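Local coordinates for protein BsaWI endonuclease (Geobacillus stearothermophilus, PDB 4ZSF) that probably acts as a metal-dependent restriction endonuclease of the PD-(D/E)XK superfamily, binding double-stranded DNA and cutting its phosphodiester backbone, at residues W134-F144 / P178-S189; Q247-D255 / N264-K272. One frame throughout, in Å; residues are numbered along the deposited sequence. Where two conformers were deposited one is given.

Contact 1: W134-F144 / P178-S189; sequences WLKEQISSNVF and PSMKAMEAFFWS. With nucleotides of chain B.
Trp134, Phe187 and Ala185 meet in an apolar helix-against-helix contact: helix 129-140 and the loop after it pack on helix 172-184 and the turn leading into strand 188-193. CG of Trp134 stands anti to the backbone N (chi1 -177°), which carries the indole across to the second segment. There its six-membered ring and the Phe187 ring are nearly parallel, planes 11° apart, but offset so that little of one ring lies over the other; the closest atoms are Trp134 CE3 and Phe187 CE1 at 3.5 Å. Ala185 CB sits over one indole face as a CH-pi contact, 4.1 Å from the centroid of the Trp134 six-membered ring, while on the opposite face lies the amide of Gln138, whose NE2 donates to Trp134 O at 3.3 Å. The Phe187 ring has a further cation-pi partner in Arg260.

In the PD-(D/E)XK fold helices flank a mixed central sheet; here Trp134 and Phe144 reach Cys161 of strand 155-165 and Pro178 packs on Gln163 of the same strand. Phe144 CZ touches Ala182 CB at 3.6 Å, the methyl that Trp134 CH2 also meets, and brings its edge to Pro178 O. At the far end Val143 CG1 meets Pro178 CB at 3.3 Å. One water joins the segments, donating to Gln138 OE1 (2.7 Å) and Pro178 O (2.9 Å). Asn142, the positive-phi residue of the Schellman motif ending helix 129-140, packs its amide ND2 against a sugar carbon, C5' of nucleotide DA5 of chain B, at 3.5 Å.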
loop_
_atom_site.group_PDB
_atom_site.type_symbol
_atom_site.label_atom_id
_atom_site.label_comp_id
_atom_site.label_asym_id
_atom_site.label_seq_id
_atom_site.Cartn_x
_atom_site.Cartn_y
_atom_site.Cartn_z
ATOM N N TRP A 134 -10.029 -8.491 -22.275
ATOM C CA TRP A 134 -8.772 -8.572 -21.542
ATOM C C TRP A 134 -8.281 -7.169 -21.115
ATOM O O TRP A 134 -7.848 -6.963 -19.984
ATOM C CB TRP A 134 -7.716 -9.267 -22.399
ATOM C CG TRP A 134 -6.410 -9.440 -21.675
ATOM C CD1 TRP A 134 -6.087 -10.449 -20.795
ATOM C CD2 TRP A 134 -5.276 -8.558 -21.714
ATOM N NE1 TRP A 134 -4.806 -10.275 -20.339
ATOM C CE2 TRP A 134 -4.289 -9.118 -20.870
ATOM C CE3 TRP A 134 -4.988 -7.371 -22.407
ATOM C CZ2 TRP A 134 -3.019 -8.526 -20.696
ATOM C CZ3 TRP A 134 -3.732 -6.776 -22.229
ATOM C CH2 TRP A 134 -2.769 -7.359 -21.373
ATOM N N LEU A 135 -8.383 -6.208 -22.015
ATOM C CA LEU A 135 -7.997 -4.850 -21.670
ATOM C C LEU A 135 -8.893 -4.296 -20.580
ATOM O O LEU A 135 -8.445 -3.568 -19.715
ATOM C CB LEU A 135 -8.056 -3.939 -22.892
ATOM C CG LEU A 135 -6.972 -4.260 -23.930
ATOM C CD1 LEU A 135 -7.427 -3.632 -25.233
ATOM C CD2 LEU A 135 -5.552 -3.749 -23.480
ATOM N N LYS A 136 -10.187 -4.582 -20.645
ATOM C CA LYS A 136 -11.073 -4.081 -19.594
ATOM C C LYS A 136 -10.642 -4.621 -18.213
ATOM O O LYS A 136 -10.722 -3.872 -17.229
ATOM C CB LYS A 136 -12.543 -4.444 -19.906
ATOM C CG LYS A 136 -13.195 -3.512 -20.939
ATOM C CD LYS A 136 -14.605 -4.061 -21.371
ATOM N N GLU A 137 -10.174 -5.876 -18.161
ATOM C CA GLU A 137 -9.655 -6.482 -16.913
ATOM C C GLU A 137 -8.377 -5.786 -16.471
ATOM O O GLU A 137 -8.167 -5.620 -15.274
ATOM C CB GLU A 137 -9.334 -8.014 -17.038
ATOM C CG GLU A 137 -10.556 -8.944 -16.961
ATOM N N GLN A 138 -7.510 -5.421 -17.426
ATOM C CA GLN A 138 -6.252 -4.748 -17.002
ATOM C C GLN A 138 -6.566 -3.349 -16.443
ATOM O O GLN A 138 -5.949 -2.890 -15.489
ATOM C CB GLN A 138 -5.279 -4.620 -18.158
ATOM C CG GLN A 138 -5.042 -5.920 -18.888
ATOM C CD GLN A 138 -4.701 -7.047 -17.932
ATOM O OE1 GLN A 138 -3.753 -6.950 -17.139
ATOM N NE2 GLN A 138 -5.529 -8.104 -17.942
ATOM N N ILE A 139 -7.534 -2.673 -17.059
ATOM C CA ILE A 139 -7.959 -1.329 -16.624
ATOM C C ILE A 139 -8.568 -1.461 -15.224
ATOM O O ILE A 139 -8.298 -0.665 -14.331
ATOM C CB ILE A 139 -8.996 -0.724 -17.620
ATOM C CG1 ILE A 139 -8.271 -0.324 -18.925
ATOM C CG2 ILE A 139 -9.780 0.453 -16.973
ATOM C CD1 ILE A 139 -9.218 -0.001 -20.132
ATOM N N SER A 140 -9.400 -2.483 -15.050
ATOM C CA SER A 140 -10.027 -2.707 -13.754
ATOM C C SER A 140 -8.992 -2.821 -12.627
ATOM O O SER A 140 -9.195 -2.289 -11.514
ATOM C CB SER A 140 -10.902 -3.981 -13.788
ATOM O OG SER A 140 -11.565 -4.121 -12.547
ATOM N N SER A 141 -7.907 -3.549 -12.891
ATOM C CA SER A 141 -6.932 -3.832 -11.844
ATOM C C SER A 141 -5.732 -2.881 -11.870
ATOM O O SER A 141 -4.765 -3.064 -11.131
ATOM C CB SER A 141 -6.496 -5.278 -11.940
ATOM O OG SER A 141 -6.025 -5.483 -13.232
ATOM N N ASN A 142 -5.852 -1.828 -12.673
ATOM C CA ASN A 142 -4.889 -0.711 -12.647
ATOM C C ASN A 142 -3.464 -1.172 -12.899
ATOM O O ASN A 142 -2.506 -0.650 -12.366
ATOM C CB ASN A 142 -4.992 0.062 -11.315
ATOM C CG ASN A 142 -6.354 0.677 -11.138
ATOM O OD1 ASN A 142 -6.744 1.552 -11.911
ATOM N ND2 ASN A 142 -7.100 0.216 -10.144
ATOM N N VAL A 143 -3.343 -2.104 -13.815
ATOM C CA VAL A 143 -2.112 -2.787 -14.050
ATOM C C VAL A 143 -1.085 -1.968 -14.854
ATOM O O VAL A 143 0.126 -2.052 -14.590
ATOM C CB VAL A 143 -2.460 -4.100 -14.819
ATOM C CG1 VAL A 143 -1.267 -4.808 -15.147
ATOM C CG2 VAL A 143 -3.353 -4.947 -13.937
ATOM N N PHE A 144 -1.565 -1.309 -15.914
ATOM C CA PHE A 144 -0.690 -0.515 -16.806
ATOM C C PHE A 144 -1.016 0.956 -16.697
ATOM O O PHE A 144 -2.177 1.315 -16.602
ATOM C CB PHE A 144 -0.861 -0.997 -18.240
ATOM C CG PHE A 144 -0.431 -2.425 -18.399
ATOM C CD1 PHE A 144 0.914 -2.768 -18.254
ATOM C CD2 PHE A 144 -1.378 -3.442 -18.573
ATOM C CE1 PHE A 144 1.311 -4.165 -18.325
ATOM C CE2 PHE A 144 -0.997 -4.801 -18.697
ATOM C CZ PHE A 144 0.324 -5.169 -18.524
ATOM N N PRO A 178 2.459 -9.002 -14.164
ATOM C CA PRO A 178 1.453 -8.573 -15.140
ATOM C C PRO A 178 2.058 -8.253 -16.490
ATOM O O PRO A 178 1.371 -8.400 -17.505
ATOM C CB PRO A 178 0.859 -7.309 -14.518
ATOM C CG PRO A 178 1.878 -6.832 -13.505
ATOM C CD PRO A 178 2.473 -8.120 -12.970
ATOM N N SER A 179 3.318 -7.838 -16.528
ATOM C CA SER A 179 3.950 -7.576 -17.850
ATOM C C SER A 179 4.058 -8.933 -18.593
ATOM O O SER A 179 3.762 -9.020 -19.780
ATOM C CB SER A 179 5.331 -6.945 -17.686
ATOM O OG SER A 179 6.028 -7.055 -18.922
ATOM N N MET A 180 4.407 -9.984 -17.873
ATOM C CA MET A 180 4.553 -11.317 -18.538
ATOM C C MET A 180 3.196 -11.844 -19.017
ATOM O O MET A 180 3.097 -12.500 -20.076
ATOM C CB MET A 180 5.245 -12.315 -17.594
ATOM C CG MET A 180 6.750 -11.865 -17.463
ATOM S SD MET A 180 7.715 -12.864 -16.373
ATOM C CE MET A 180 8.123 -14.260 -17.452
ATOM N N LYS A 181 2.144 -11.535 -18.249
ATOM C CA LYS A 181 0.817 -11.864 -18.727
ATOM C C LYS A 181 0.426 -11.104 -20.014
ATOM O O LYS A 181 -0.257 -11.691 -20.882
ATOM C CB LYS A 181 -0.221 -11.607 -17.608
ATOM C CG LYS A 181 -0.096 -12.619 -16.429
ATOM C CD LYS A 181 -0.099 -14.013 -16.979
ATOM C CE LYS A 181 -0.380 -15.088 -15.932
ATOM N NZ LYS A 181 -0.820 -16.358 -16.644
ATOM N N ALA A 182 0.847 -9.828 -20.148
ATOM C CA ALA A 182 0.586 -9.051 -21.359
ATOM C C ALA A 182 1.327 -9.690 -22.536
ATOM O O ALA A 182 0.776 -9.788 -23.642
ATOM C CB ALA A 182 1.015 -7.581 -21.160
ATOM N N MET A 183 2.563 -10.156 -22.299
ATOM C CA MET A 183 3.318 -10.833 -23.386
ATOM C C MET A 183 2.620 -12.140 -23.745
ATOM O O MET A 183 2.562 -12.497 -24.927
ATOM C CB MET A 183 4.791 -11.085 -22.964
ATOM C CG MET A 183 5.513 -9.742 -22.702
ATOM S SD MET A 183 7.310 -9.911 -22.614
ATOM C CE MET A 183 7.471 -10.801 -21.076
ATOM N N GLU A 184 2.111 -12.859 -22.742
ATOM C CA GLU A 184 1.345 -14.067 -23.022
ATOM C C GLU A 184 0.070 -13.811 -23.840
ATOM O O GLU A 184 -0.405 -14.726 -24.556
ATOM C CB GLU A 184 0.925 -14.747 -21.734
ATOM C CG GLU A 184 1.943 -15.621 -21.188
ATOM C CD GLU A 184 1.418 -16.251 -19.883
ATOM O OE1 GLU A 184 0.179 -16.514 -19.782
ATOM O OE2 GLU A 184 2.252 -16.429 -18.966
ATOM N N ALA A 185 -0.468 -12.610 -23.694
ATOM C CA ALA A 185 -1.668 -12.160 -24.421
ATOM C C ALA A 185 -1.352 -11.541 -25.759
ATOM O O ALA A 185 -2.260 -11.051 -26.421
ATOM C CB ALA A 185 -2.438 -11.139 -23.588
ATOM N N PHE A 186 -0.080 -11.588 -26.136
ATOM C CA PHE A 186 0.417 -11.103 -27.433
ATOM C C PHE A 186 0.205 -9.605 -27.558
ATOM O O PHE A 186 -0.207 -9.100 -28.617
ATOM C CB PHE A 186 -0.215 -11.847 -28.617
ATOM C CG PHE A 186 -0.000 -13.336 -28.570
ATOM C CD1 PHE A 186 1.160 -13.923 -29.123
ATOM C CD2 PHE A 186 -0.939 -14.150 -27.959
ATOM C CE1 PHE A 186 1.346 -15.299 -29.076
ATOM C CE2 PHE A 186 -0.743 -15.524 -27.868
ATOM C CZ PHE A 186 0.388 -16.121 -28.481
ATOM N N PHE A 187 0.634 -8.873 -26.524
ATOM C CA PHE A 187 0.816 -7.412 -26.651
ATOM C C PHE A 187 2.291 -7.074 -26.429
ATOM O O PHE A 187 2.988 -7.758 -25.656
ATOM C CB PHE A 187 -0.007 -6.664 -25.615
ATOM C CG PHE A 187 -1.511 -6.758 -25.871
ATOM C CD1 PHE A 187 -2.274 -7.797 -25.324
ATOM C CD2 PHE A 187 -2.145 -5.788 -26.664
ATOM C CE1 PHE A 187 -3.673 -7.871 -25.580
ATOM C CE2 PHE A 187 -3.522 -5.873 -26.901
ATOM C CZ PHE A 187 -4.261 -6.886 -26.378
ATOM N N TRP A 188 2.722 -5.970 -27.051
ATOM C CA TRP A 188 4.037 -5.379 -26.696
ATOM C C TRP A 188 3.977 -4.955 -25.256
ATOM O O TRP A 188 3.039 -4.259 -24.868
ATOM C CB TRP A 188 4.269 -4.197 -27.595
ATOM C CG TRP A 188 5.654 -3.638 -27.569
ATOM C CD1 TRP A 188 6.851 -4.340 -27.521
ATOM C CD2 TRP A 188 5.986 -2.246 -27.637
ATOM N NE1 TRP A 188 7.889 -3.428 -27.595
ATOM C CE2 TRP A 188 7.384 -2.151 -27.664
ATOM C CE3 TRP A 188 5.216 -1.060 -27.701
ATOM C CZ2 TRP A 188 8.046 -0.906 -27.755
ATOM C CZ3 TRP A 188 5.862 0.159 -27.785
ATOM C CH2 TRP A 188 7.271 0.232 -27.766
ATOM N N SER A 189 4.962 -5.342 -24.448
ATOM C CA SER A 189 4.876 -4.988 -23.034
ATOM C C SER A 189 6.171 -4.316 -22.623
ATOM O O SER A 189 7.237 -4.932 -22.646
ATOM C CB SER A 189 4.620 -6.229 -22.147
ATOM O OG SER A 189 4.540 -5.829 -20.787
ATOM P P DA B 5 -8.652 -0.483 -5.566
ATOM O OP1 DA B 5 -8.671 -1.270 -6.784
ATOM O OP2 DA B 5 -8.276 -1.049 -4.248
ATOM O "O5'" DA B 5 -7.547 0.706 -5.687
ATOM C "C5'" DA B 5 -7.532 1.453 -6.875
ATOM C "C4'" DA B 5 -6.301 2.318 -6.939
ATOM O "O4'" DA B 5 -6.454 3.426 -6.021
ATOM C "C3'" DA B 5 -5.018 1.616 -6.594
ATOM O "O3'" DA B 5 -4.050 1.930 -7.600
ATOM C "C2'" DA B 5 -4.626 2.159 -5.224
ATOM C "C1'" DA B 5 -5.360 3.526 -5.185
ATOM N N9 DA B 5 -5.928 3.903 -3.901
ATOM C C8 DA B 5 -6.675 3.103 -3.050
ATOM N N7 DA B 5 -7.060 3.729 -1.950
ATOM C C5 DA B 5 -6.609 5.080 -2.142
ATOM C C6 DA B 5 -6.725 6.274 -1.365
ATOM N N6 DA B 5 -7.431 6.377 -0.189
ATOM N N1 DA B 5 -6.152 7.401 -1.865
ATOM C C2 DA B 5 -5.519 7.346 -3.056
ATOM N N3 DA B 5 -5.329 6.290 -3.858
ATOM C C4 DA B 5 -5.943 5.187 -3.356
HETATM O O HOH W 1 -1.527 -8.524 -17.032
#

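Contact 2: Q247-D255 / N264-K272; sequences QHAREAAED and NYEWKAGQK
Glu251 of helix 243-258 meets Gly270 and Lys272 of the C-terminal tail through the two oxygens of its carboxylate. Its CB leaves the helix toward the tail, with CG anti to the backbone N (chi1 -169°) and the chain extended beyond it. Glu251 CG lies 3.3 Å from Lys272 NZ and also passes Trp267 CZ2. The carboxylate then divides its work. Glu251 OE1 accepts from Gly270 N at 2.7 Å on its syn lone pair, with an N-H...O angle of 151°. Glu251 OE2 turns its anti lone pair to Lys272 NZ, also at 2.7 Å, and accepts from two waters that continue to the tail backbone at Lys268 O, Gln271 N and Lys272 N.

The ammonium of Lys272 is shared: Lys272 NZ also bridges to Asp255 OD2 at 2.8 Å, approaching on the syn side but 25° out of the carboxylate plane. The anti lone pair of Asp255 OD2 takes Trp267 NE1 at 2.8 Å in an almost straight bond lying in the indole plane, which probably fixes the ring's rotation. Asp255 OD1 has a further salt bridge to Arg259. Exchanging Glu251 for an alanine would probably leave Gly270 N without its carboxylate acceptor, Lys272 with one acid instead of two, and both waters without an anchor on the helix.

Beside the charged groups the contact is apolar. In a CH-pi contact Ala269 CB lies over the face of the His248 ring, 3.4 Å from its centroid, while ND1 of that ring bonds to Tyr224. Ala252 CB meets Trp267 CH2 at 3.9 Å. Glu251, Asp255 and Lys272 thus form a salt-bridge network, its two acids one helical turn apart, that clasps an irregular C-terminal tail to the chain's last helix.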
loop_
_atom_site.group_PDB
_atom_site.type_symbol
_atom_site.label_atom_id
_atom_site.label_comp_id
_atom_site.label_asym_id
_atom_site.label_seq_id
_atom_site.Cartn_x
_atom_site.Cartn_y
_atom_site.Cartn_z
ATOM N N GLN A 247 11.243 4.288 -31.989
ATOM C CA GLN A 247 11.622 3.415 -33.121
ATOM C C GLN A 247 11.181 1.944 -32.869
ATOM O O GLN A 247 10.738 1.241 -33.800
ATOM C CB GLN A 247 13.124 3.550 -33.406
ATOM C CG GLN A 247 13.497 4.978 -33.859
ATOM C CD GLN A 247 12.719 5.379 -35.100
ATOM O OE1 GLN A 247 12.660 4.600 -36.034
ATOM N NE2 GLN A 247 12.030 6.516 -35.064
ATOM N N HIS A 248 11.257 1.469 -31.622
ATOM C CA HIS A 248 10.795 0.101 -31.354
ATOM C C HIS A 248 9.272 0.016 -31.466
ATOM O O HIS A 248 8.746 -1.039 -31.886
ATOM C CB HIS A 248 11.279 -0.408 -29.987
ATOM C CG HIS A 248 12.780 -0.536 -29.898
ATOM N ND1 HIS A 248 13.447 -0.696 -28.697
ATOM C CD2 HIS A 248 13.731 -0.477 -30.860
ATOM C CE1 HIS A 248 14.745 -0.772 -28.925
ATOM N NE2 HIS A 248 14.953 -0.660 -30.232
ATOM N N ALA A 249 8.571 1.076 -31.067
ATOM C CA ALA A 249 7.091 1.058 -31.216
ATOM C C ALA A 249 6.714 0.862 -32.695
ATOM O O ALA A 249 5.708 0.195 -32.997
ATOM C CB ALA A 249 6.467 2.340 -30.708
ATOM N N ARG A 250 7.460 1.490 -33.600
ATOM C CA ARG A 250 7.187 1.305 -35.048
ATOM C C ARG A 250 7.243 -0.169 -35.451
ATOM O O ARG A 250 6.392 -0.698 -36.224
ATOM C CB ARG A 250 8.202 2.096 -35.887
ATOM C CG ARG A 250 7.980 3.606 -35.780
ATOM C CD ARG A 250 9.130 4.317 -36.507
ATOM N NE ARG A 250 8.988 4.147 -37.952
ATOM C CZ ARG A 250 9.902 4.516 -38.835
ATOM N NH1 ARG A 250 11.051 5.017 -38.401
ATOM N NH2 ARG A 250 9.664 4.381 -40.151
ATOM N N GLU A 251 8.293 -0.819 -34.944
ATOM C CA GLU A 251 8.523 -2.203 -35.284
ATOM C C GLU A 251 7.500 -3.116 -34.600
ATOM O O GLU A 251 7.033 -4.078 -35.205
ATOM C CB GLU A 251 9.936 -2.645 -34.905
ATOM C CG GLU A 251 10.225 -4.008 -35.537
ATOM C CD GLU A 251 11.608 -4.569 -35.184
ATOM O OE1 GLU A 251 12.378 -3.914 -34.427
ATOM O OE2 GLU A 251 11.903 -5.682 -35.671
ATOM N N ALA A 252 7.207 -2.836 -33.332
ATOM C CA ALA A 252 6.218 -3.610 -32.584
ATOM C C ALA A 252 4.842 -3.526 -33.274
ATOM O O ALA A 252 4.119 -4.547 -33.391
ATOM C CB ALA A 252 6.124 -3.064 -31.146
ATOM N N ALA A 253 4.467 -2.319 -33.700
ATOM C CA ALA A 253 3.109 -2.155 -34.296
ATOM C C ALA A 253 3.010 -3.005 -35.576
ATOM O O ALA A 253 1.981 -3.681 -35.834
ATOM C CB ALA A 253 2.777 -0.657 -34.585
ATOM N N GLU A 254 4.074 -2.968 -36.358
ATOM C CA GLU A 254 4.125 -3.712 -37.604
ATOM C C GLU A 254 3.931 -5.203 -37.326
ATOM O O GLU A 254 3.097 -5.877 -37.945
ATOM C CB GLU A 254 5.466 -3.445 -38.298
ATOM C CG GLU A 254 5.896 -4.532 -39.321
ATOM C CD GLU A 254 5.016 -4.585 -40.572
ATOM O OE1 GLU A 254 4.420 -3.538 -40.931
ATOM O OE2 GLU A 254 4.923 -5.688 -41.194
ATOM N N ASP A 255 4.689 -5.701 -36.363
ATOM C CA ASP A 255 4.680 -7.144 -36.075
ATOM C C ASP A 255 3.382 -7.535 -35.375
ATOM O O ASP A 255 2.929 -8.650 -35.560
ATOM C CB ASP A 255 5.879 -7.570 -35.258
ATOM C CG ASP A 255 7.155 -7.672 -36.102
ATOM O OD1 ASP A 255 7.117 -7.615 -37.389
ATOM O OD2 ASP A 255 8.226 -7.809 -35.496
ATOM N N ASN A 264 5.008 -13.241 -28.530
ATOM C CA ASN A 264 5.100 -13.682 -27.127
ATOM C C ASN A 264 6.376 -13.050 -26.517
ATOM O O ASN A 264 6.959 -12.122 -27.092
ATOM C CB ASN A 264 5.142 -15.225 -26.983
ATOM C CG ASN A 264 6.432 -15.836 -27.553
ATOM O OD1 ASN A 264 7.211 -15.173 -28.271
ATOM N ND2 ASN A 264 6.663 -17.108 -27.252
ATOM N N TYR A 265 6.816 -13.576 -25.374
ATOM C CA TYR A 265 7.967 -12.990 -24.677
ATOM C C TYR A 265 9.255 -12.986 -25.520
ATOM O O TYR A 265 10.152 -12.221 -25.237
ATOM C CB TYR A 265 8.183 -13.724 -23.309
ATOM C CG TYR A 265 8.740 -15.118 -23.484
ATOM C CD1 TYR A 265 10.110 -15.313 -23.570
ATOM C CD2 TYR A 265 7.895 -16.243 -23.676
ATOM C CE1 TYR A 265 10.654 -16.586 -23.762
ATOM C CE2 TYR A 265 8.454 -17.532 -23.881
ATOM C CZ TYR A 265 9.828 -17.660 -23.929
ATOM O OH TYR A 265 10.403 -18.883 -24.122
ATOM N N GLU A 266 9.362 -13.860 -26.535
ATOM C CA GLU A 266 10.594 -13.989 -27.275
ATOM C C GLU A 266 10.845 -12.808 -28.192
ATOM O O GLU A 266 12.003 -12.532 -28.572
ATOM C CB GLU A 266 10.592 -15.280 -28.130
ATOM C CG GLU A 266 10.490 -16.526 -27.286
ATOM C CD GLU A 266 10.457 -17.756 -28.170
ATOM O OE1 GLU A 266 11.554 -18.203 -28.601
ATOM O OE2 GLU A 266 9.356 -18.275 -28.419
ATOM N N TRP A 267 9.779 -12.102 -28.537
ATOM C CA TRP A 267 9.910 -10.988 -29.488
ATOM C C TRP A 267 10.930 -9.969 -28.962
ATOM O O TRP A 267 10.945 -9.628 -27.777
ATOM C CB TRP A 267 8.569 -10.293 -29.722
ATOM C CG TRP A 267 8.634 -9.184 -30.777
ATOM C CD1 TRP A 267 8.380 -9.345 -32.123
ATOM C CD2 TRP A 267 8.990 -7.813 -30.589
ATOM N NE1 TRP A 267 8.543 -8.129 -32.775
ATOM C CE2 TRP A 267 8.905 -7.175 -31.851
ATOM C CE3 TRP A 267 9.332 -7.042 -29.456
ATOM C CZ2 TRP A 267 9.170 -5.791 -32.034
ATOM C CZ3 TRP A 267 9.596 -5.638 -29.630
ATOM C CH2 TRP A 267 9.498 -5.040 -30.901
ATOM N N LYS A 268 11.797 -9.478 -29.834
ATOM C CA LYS A 268 12.696 -8.421 -29.423
ATOM C C LYS A 268 12.904 -7.454 -30.592
ATOM O O LYS A 268 12.969 -7.909 -31.721
ATOM C CB LYS A 268 14.036 -9.056 -28.974
ATOM C CG LYS A 268 15.075 -7.982 -28.592
ATOM C CD LYS A 268 16.334 -8.583 -27.930
ATOM C CE LYS A 268 17.533 -7.552 -27.885
ATOM N NZ LYS A 268 18.808 -8.214 -27.427
ATOM N N ALA A 269 13.013 -6.150 -30.322
ATOM C CA ALA A 269 13.177 -5.161 -31.373
ATOM C C ALA A 269 14.521 -5.311 -32.075
ATOM O O ALA A 269 15.500 -5.727 -31.444
ATOM C CB ALA A 269 13.071 -3.768 -30.771
ATOM N N GLY A 270 14.565 -4.988 -33.366
ATOM C CA GLY A 270 15.833 -4.792 -34.048
ATOM C C GLY A 270 16.539 -6.055 -34.460
ATOM O O GLY A 270 17.762 -6.005 -34.726
ATOM N N GLN A 271 15.812 -7.166 -34.543
ATOM C CA GLN A 271 16.444 -8.475 -34.817
ATOM C C GLN A 271 16.287 -8.941 -36.275
ATOM O O GLN A 271 16.814 -10.014 -36.656
ATOM C CB GLN A 271 15.870 -9.564 -33.900
ATOM C CG GLN A 271 15.948 -9.212 -32.430
ATOM C CD GLN A 271 17.378 -8.913 -31.979
ATOM O OE1 GLN A 271 18.236 -9.815 -31.987
ATOM N NE2 GLN A 271 17.655 -7.651 -31.586
ATOM N N LYS A 272 15.558 -8.166 -37.084
ATOM C CA LYS A 272 15.154 -8.671 -38.409
ATOM C C LYS A 272 16.339 -8.622 -39.376
ATOM O O LYS A 272 17.092 -7.638 -39.388
ATOM C CB LYS A 272 13.972 -7.882 -38.975
ATOM C CG LYS A 272 12.646 -8.082 -38.244
ATOM C CD LYS A 272 11.529 -7.498 -39.100
ATOM C CE LYS A 272 10.157 -7.658 -38.479
ATOM N NZ LYS A 272 10.059 -6.758 -37.316
ATOM O OXT LYS A 272 16.576 -9.568 -40.147
HETATM O O HOH W 2 12.927 -7.560 -34.370
HETATM O O HOH W 3 14.585 -5.437 -36.816
#

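Overall arrangement
Both segments of contact 1 precede those of contact 2 in sequence, and the centres of the two contacts lie about 17 Å apart. The mixed central sheet relates them: contact 1 includes the start of strand 188-193, while helix 243-258 of contact 2 packs on that strand and on strands 108-112 and 155-165. Trp188 is the main link, with NE1 3.5 Å from Trp267 CZ3 and CD2 3.6 Å from Ala252 CB; Met183 CE also meets Tyr265 CB at 3.7 Å. These contacts join helix 172-184 and the start of strand 188-193 to the C-terminal helix and tail, consistent with a single nuclease core, with DNA touching contact 1 and about 20 Å from contact 2 at the nearest atom.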